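Local coordinates for protein nucleoporin NUP116 (Candida glabrata, PDB 3NF5) that probably serves as a structural constituent of the nuclear pore complex, to which its C-terminal domain, the part in this structure, is thought to target it, at residues Thr24-Ser29 and Ile60-Ile65; Glu37-Gly42 and Asp53-Ser58; Leu78-Asn81 and Val86-Lys89. One frame throughout, in Å; residues are numbered along the deposited sequence.

Contact 1: Thr24-Ser29 and Ile60-Ile65; sequences TLATLS and IPLGSI
Leu-62 lays its two methyls over the backbone of helix 22-27 at Leu-25 and Ala-26. Its CD1 is the closer one: it sits 3.6 Å from Ala-26 N and 3.9 Å from Ala-26 CB, so it rests on the main chain as much as on the small methyl. The other branch, CD2, comes to 4.1 Å from Leu-25 CB. A residue as small as alanine suits this spot because the leucine fork can settle close to the helix backbone. Leu-25 turns the rest of its chain inward, its CG set opposite the carbonyl carbon (chi1 -66°), and there it meets Ile-18 of strand 16-19, Val-36 and Leu-57. Within the loop that carries Leu-62, Pro-61 O accepts from both Ser-64 N and Ser-64 OG, each at 2.8 Å; the hydroxyl bond lies in the carbonyl plane. Farther along the chain, Ser-29 caps the next helix, 30-33, through its bond to Glu-32 N. This is plain apolar packing of a short helix on a connecting loop, at one end of the six-stranded antiparallel sheet of a domain of the Nup98 C-terminal family.

Contact 2: Glu37-Gly42 and Asp53-Ser58; sequences ENLVVG and DPVDLS
The six-stranded antiparallel sheet of this Nup98-type domain has strand 40-43 as its second strand, and just before that strand Leu-39 packs against Val-55 and Leu-57 of the loop that follows strand 47-51. All three residues are buried, and branched aliphatic side chains suit a contact made between methyl groups. One methyl of Leu-39 does all the touching: CD2 lies 4.0 Å from Val-55 CG1 and 4.1 Å from Leu-57 CD2. The two approaches differ. Val-55 crosses the leucine at about a right angle, whereas Leu-57 comes tip to tip with it, methyl end against methyl end. Leu-39 reaches this position by placing CG opposite its backbone N (chi1 176°), and Val-55 likewise turns CG1 opposite its own N, which brings the two branches together. Ile-18 and Phe-51 pack on Leu-39, Leu-93 and Val-95 on Val-55, and Ile-33 on Leu-57, widening the apolar layer.

At the other end of the contact the backbones are joined through solvent. Leu-39 N donates to a water at 3.0 Å, and this water in turn lies 3.0 Å from Asp-53 O, to which it may donate, although other acceptors compete for its protons. The Asp-53 carboxylate forms a salt bridge with Arg-96 NH2. Further along the loop, Asp-56 shapes the chain with an Asx turn, for which aspartate is well suited because its short side chain can fold back onto the backbone. Ser-58 N donates to Asp-56 OD1 at 2.9 Å with an N-H...O angle of 163°, meeting the oxygen on its anti side and 34° out of the carboxylate plane.

Contact 3: Leu78-Asn81 and Val86-Lys89; sequences LLYN and VPEK
Pro-87 O accepts a hydrogen bond from Asn-94 ND2, a polar tie that fixes the 86-89 segment to a later part of its own loop while Val-86 and Pro-87 lean on Tyr-80. Across the contact the meeting is apolar. Val-86 CG1 settles near the root of the tyrosine, 3.7 Å from Tyr-80 CB and 3.8 Å from Tyr-80 CD2, and the two side chains pass each other at a slant. Farther out along the ring, Pro-87 CD lies 4.1 Å from Tyr-80 CE2, with the proline at about a right angle to the tyrosine. The long aromatic side chain can thus serve two successive residues, the valine near its base and the rigid proline ring beyond. Tyr-80 itself has left-handed backbone angles (phi 50°, psi 39°), which bend the chain directly after strand 76-79, and a backbone hydrogen bond joins it to Leu-69. Leu-156, near the C terminus, touches Leu-79, Tyr-80 and Pro-87 alike. The contact lies at the surface and is apolar packing within the loop that leaves a two-stranded antiparallel hairpin, 70-73 with 76-79.

Overall arrangement
From the N terminus, strand 16-19 leads into helix 22-27, where contact 1 opens. Contact 2 opens at 37-42, runs through the hairpin of strands 40-43 and 47-51, and closes at 53-58, so it nests inside the loop that contact 1 closes at 60-65. The two touch: Ile-65 CG2 lies 3.7 Å from Val-41 CG2, and Ile-65 CD1 also packs on Leu-57 CD2, uniting helix, sheet and connecting loop. Contact 3 follows in series, closing a short stretch of loop after the hairpin 70-73/76-79. It meets contact 1 through Tyr-80 OH and Ile-60 CD1, whereas its nearest atoms stay about 7 Å from contact 2.

Contact 1: Thr24-Ser29 and Ile60-Ile65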
# COMPACT_ATOMS: atom_id res chain seq x y z
N THR A 24 -14.13 -14.28 2.02
CA THR A 24 -14.44 -14.13 3.44
C THR A 24 -15.20 -12.84 3.76
O THR A 24 -16.25 -12.89 4.44
CB THR A 24 -13.19 -14.18 4.29
OG1 THR A 24 -12.63 -15.48 4.14
CG2 THR A 24 -13.50 -13.92 5.73
N LEU A 25 -14.72 -11.72 3.20
CA LEU A 25 -15.29 -10.39 3.44
C LEU A 25 -16.72 -10.26 2.88
O LEU A 25 -17.59 -9.64 3.50
CB LEU A 25 -14.39 -9.31 2.84
CG LEU A 25 -12.97 -9.06 3.42
CD1 LEU A 25 -12.23 -8.15 2.46
CD2 LEU A 25 -13.01 -8.38 4.78
N ALA A 26 -16.98 -10.92 1.76
CA ALA A 26 -18.33 -10.98 1.16
C ALA A 26 -19.30 -11.70 2.05
O ALA A 26 -20.45 -11.40 1.99
CB ALA A 26 -18.30 -11.69 -0.30
N THR A 27 -18.85 -12.64 2.89
CA THR A 27 -19.77 -13.39 3.74
C THR A 27 -20.14 -12.70 5.03
O THR A 27 -21.09 -13.13 5.71
CB THR A 27 -19.19 -14.74 4.14
OG1 THR A 27 -18.05 -14.55 5.03
CG2 THR A 27 -18.78 -15.50 2.88
N LEU A 28 -19.42 -11.65 5.37
CA LEU A 28 -19.63 -10.96 6.65
C LEU A 28 -21.00 -10.29 6.73
O LEU A 28 -21.46 -9.65 5.79
CB LEU A 28 -18.54 -9.93 6.89
CG LEU A 28 -17.15 -10.54 7.09
CD1 LEU A 28 -16.18 -9.35 7.32
CD2 LEU A 28 -17.10 -11.56 8.26
N SER A 29 -21.62 -10.37 7.89
CA SER A 29 -22.88 -9.62 8.16
C SER A 29 -22.63 -8.12 8.17
O SER A 29 -21.46 -7.71 8.28
CB SER A 29 -23.43 -9.97 9.51
OG SER A 29 -22.57 -9.45 10.55
N ILE A 60 -18.67 -0.56 0.20
CA ILE A 60 -17.53 -0.59 -0.70
C ILE A 60 -17.56 -1.85 -1.56
O ILE A 60 -17.59 -2.95 -1.00
CB ILE A 60 -16.25 -0.61 0.09
CG1 ILE A 60 -16.14 0.68 0.90
CG2 ILE A 60 -15.05 -0.77 -0.86
CD1 ILE A 60 -14.75 0.87 1.53
N PRO A 61 -17.58 -1.70 -2.90
CA PRO A 61 -17.54 -2.91 -3.73
C PRO A 61 -16.20 -3.60 -3.58
O PRO A 61 -15.16 -3.03 -3.90
CB PRO A 61 -17.71 -2.40 -5.16
CG PRO A 61 -18.31 -1.04 -5.02
CD PRO A 61 -17.83 -0.50 -3.70
N LEU A 62 -16.24 -4.81 -3.06
CA LEU A 62 -15.02 -5.45 -2.64
C LEU A 62 -13.93 -5.51 -3.76
O LEU A 62 -12.76 -5.30 -3.50
CB LEU A 62 -15.34 -6.81 -2.10
CG LEU A 62 -16.19 -6.80 -0.85
CD1 LEU A 62 -16.66 -8.19 -0.55
CD2 LEU A 62 -15.46 -6.18 0.34
N GLY A 63 -14.34 -5.76 -5.00
CA GLY A 63 -13.40 -5.83 -6.11
C GLY A 63 -12.72 -4.51 -6.46
O GLY A 63 -11.77 -4.49 -7.27
N SER A 64 -13.20 -3.39 -5.91
CA SER A 64 -12.52 -2.11 -6.11
C SER A 64 -11.40 -1.82 -5.14
O SER A 64 -10.70 -0.84 -5.34
CB SER A 64 -13.49 -0.95 -6.08
OG SER A 64 -13.92 -0.65 -4.76
N ILE A 65 -11.20 -2.65 -4.09
CA ILE A 65 -10.21 -2.31 -3.11
C ILE A 65 -8.78 -2.46 -3.68
O ILE A 65 -8.02 -1.47 -3.74
CB ILE A 65 -10.35 -3.14 -1.81
CG1 ILE A 65 -11.71 -2.92 -1.16
CG2 ILE A 65 -9.20 -2.76 -0.84
CD1 ILE A 65 -11.96 -3.83 0.03

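Contact 2: Glu37-Gly42 and Asp53-Ser58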
# COMPACT_ATOMS: atom_id res chain seq x y z
N GLU A 37 -11.07 -6.54 11.16
CA GLU A 37 -9.73 -6.47 11.74
C GLU A 37 -8.60 -7.04 10.89
O GLU A 37 -8.81 -7.89 10.04
CB GLU A 37 -9.73 -7.17 13.12
N ASN A 38 -7.41 -6.54 11.15
CA ASN A 38 -6.17 -6.96 10.48
C ASN A 38 -6.32 -7.01 8.96
O ASN A 38 -5.81 -7.97 8.33
CB ASN A 38 -5.68 -8.34 10.98
CG ASN A 38 -5.39 -8.32 12.48
OD1 ASN A 38 -5.21 -7.25 13.06
ND2 ASN A 38 -5.35 -9.48 13.09
N LEU A 39 -7.07 -6.05 8.39
CA LEU A 39 -7.13 -5.93 6.91
C LEU A 39 -5.71 -5.58 6.32
O LEU A 39 -5.01 -4.65 6.76
CB LEU A 39 -8.19 -4.92 6.43
CG LEU A 39 -8.36 -4.57 4.94
CD1 LEU A 39 -8.92 -5.81 4.32
CD2 LEU A 39 -9.29 -3.42 4.63
N VAL A 40 -5.36 -6.35 5.29
CA VAL A 40 -4.08 -6.21 4.58
C VAL A 40 -4.37 -6.16 3.12
O VAL A 40 -5.03 -7.07 2.57
CB VAL A 40 -3.06 -7.36 4.86
CG1 VAL A 40 -1.80 -7.08 4.16
CG2 VAL A 40 -2.82 -7.52 6.37
N VAL A 41 -3.89 -5.10 2.47
CA VAL A 41 -4.00 -5.05 1.02
C VAL A 41 -2.56 -4.86 0.52
O VAL A 41 -1.94 -3.84 0.85
CB VAL A 41 -4.89 -3.89 0.53
CG1 VAL A 41 -5.01 -3.84 -1.09
CG2 VAL A 41 -6.31 -3.89 1.22
N GLY A 42 -2.04 -5.76 -0.32
CA GLY A 42 -0.69 -5.56 -0.83
C GLY A 42 -0.49 -5.87 -2.31
O GLY A 42 -1.35 -6.47 -2.98
N ASP A 53 -6.31 -0.30 12.93
CA ASP A 53 -7.62 -0.35 13.58
C ASP A 53 -8.62 -1.12 12.75
O ASP A 53 -8.43 -1.23 11.53
CB ASP A 53 -8.11 1.05 13.75
CG ASP A 53 -7.29 1.85 14.80
OD1 ASP A 53 -6.77 1.27 15.80
OD2 ASP A 53 -7.17 3.07 14.54
N PRO A 54 -9.76 -1.53 13.36
CA PRO A 54 -10.90 -1.99 12.54
C PRO A 54 -11.29 -1.05 11.38
O PRO A 54 -11.38 0.16 11.56
CB PRO A 54 -12.04 -2.10 13.54
CG PRO A 54 -11.39 -2.19 14.89
CD PRO A 54 -10.13 -1.39 14.78
N VAL A 55 -11.59 -1.63 10.22
CA VAL A 55 -12.04 -0.90 9.06
C VAL A 55 -13.54 -1.19 8.76
O VAL A 55 -13.99 -2.33 8.87
CB VAL A 55 -11.07 -1.26 7.90
CG1 VAL A 55 -11.58 -0.91 6.70
CG2 VAL A 55 -9.74 -0.50 8.17
N ASP A 56 -14.30 -0.14 8.43
CA ASP A 56 -15.70 -0.28 8.01
C ASP A 56 -15.75 -0.39 6.51
O ASP A 56 -15.55 0.60 5.82
CB ASP A 56 -16.49 0.96 8.50
CG ASP A 56 -17.93 0.96 8.05
OD1 ASP A 56 -18.36 0.00 7.38
OD2 ASP A 56 -18.66 1.92 8.39
N LEU A 57 -15.91 -1.59 5.98
CA LEU A 57 -16.04 -1.76 4.53
C LEU A 57 -17.50 -1.73 3.97
O LEU A 57 -17.74 -2.17 2.81
CB LEU A 57 -15.34 -3.05 4.13
CG LEU A 57 -13.84 -3.21 4.45
CD1 LEU A 57 -13.42 -4.59 3.97
CD2 LEU A 57 -13.10 -2.09 3.74
N SER A 58 -18.48 -1.20 4.73
CA SER A 58 -19.88 -1.29 4.31
C SER A 58 -19.98 -0.57 3.00
O SER A 58 -19.41 0.49 2.90
CB SER A 58 -20.86 -0.53 5.23
OG SER A 58 -20.61 -0.65 6.59
O HOH W 1 -8.35 -3.70 9.78

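Contact 3: Leu78-Asn81 and Val86-Lys89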
# COMPACT_ATOMS: atom_id res chain seq x y z
N LEU A 78 -0.70 5.20 -3.83
CA LEU A 78 -1.83 6.00 -4.25
C LEU A 78 -3.09 5.44 -3.61
O LEU A 78 -3.51 4.32 -3.91
CB LEU A 78 -1.98 5.90 -5.75
CG LEU A 78 -0.73 6.28 -6.60
CD1 LEU A 78 -0.99 6.05 -8.12
CD2 LEU A 78 -0.14 7.71 -6.30
N LEU A 79 -3.68 6.19 -2.69
CA LEU A 79 -4.88 5.75 -1.99
C LEU A 79 -6.08 6.60 -2.46
O LEU A 79 -5.99 7.83 -2.46
CB LEU A 79 -4.65 5.90 -0.51
CG LEU A 79 -3.44 5.18 0.07
CD1 LEU A 79 -3.23 5.55 1.56
CD2 LEU A 79 -3.49 3.61 -0.17
N TYR A 80 -7.19 5.95 -2.83
CA TYR A 80 -8.37 6.64 -3.35
C TYR A 80 -8.04 7.62 -4.47
O TYR A 80 -8.64 8.66 -4.57
CB TYR A 80 -9.09 7.37 -2.22
CG TYR A 80 -10.04 6.48 -1.47
CD1 TYR A 80 -9.58 5.42 -0.71
CD2 TYR A 80 -11.38 6.72 -1.50
CE1 TYR A 80 -10.43 4.62 -0.06
CE2 TYR A 80 -12.24 5.92 -0.81
CZ TYR A 80 -11.76 4.89 -0.08
OH TYR A 80 -12.64 4.12 0.57
N ASN A 81 -7.11 7.26 -5.34
CA ASN A 81 -6.61 8.18 -6.36
C ASN A 81 -7.65 8.47 -7.43
O ASN A 81 -7.56 9.48 -8.11
CB ASN A 81 -5.36 7.54 -6.99
CG ASN A 81 -4.47 8.52 -7.74
OD1 ASN A 81 -4.26 8.37 -8.96
ND2 ASN A 81 -3.83 9.42 -7.01
N VAL A 86 -13.10 11.29 -0.06
CA VAL A 86 -12.76 10.13 0.82
C VAL A 86 -13.56 10.26 2.08
O VAL A 86 -13.99 11.35 2.39
CB VAL A 86 -11.22 10.13 1.18
CG1 VAL A 86 -10.38 10.10 -0.06
CG2 VAL A 86 -10.88 11.31 2.04
N PRO A 87 -13.75 9.17 2.85
CA PRO A 87 -14.54 9.31 4.05
C PRO A 87 -13.90 10.16 5.14
O PRO A 87 -12.70 10.46 5.10
CB PRO A 87 -14.72 7.87 4.54
CG PRO A 87 -13.78 7.03 3.82
CD PRO A 87 -13.18 7.83 2.68
N GLU A 88 -14.72 10.52 6.11
CA GLU A 88 -14.28 11.25 7.29
C GLU A 88 -13.23 10.44 8.09
O GLU A 88 -13.27 9.19 8.14
CB GLU A 88 -15.51 11.59 8.18
N LYS A 89 -12.31 11.17 8.74
CA LYS A 89 -11.33 10.56 9.66
C LYS A 89 -12.01 9.61 10.59
O LYS A 89 -13.01 9.96 11.24
CB LYS A 89 -10.58 11.60 10.49
CG LYS A 89 -9.32 12.08 9.85
CD LYS A 89 -8.80 13.42 10.42
CE LYS A 89 -8.86 13.47 11.95
NZ LYS A 89 -7.92 14.49 12.51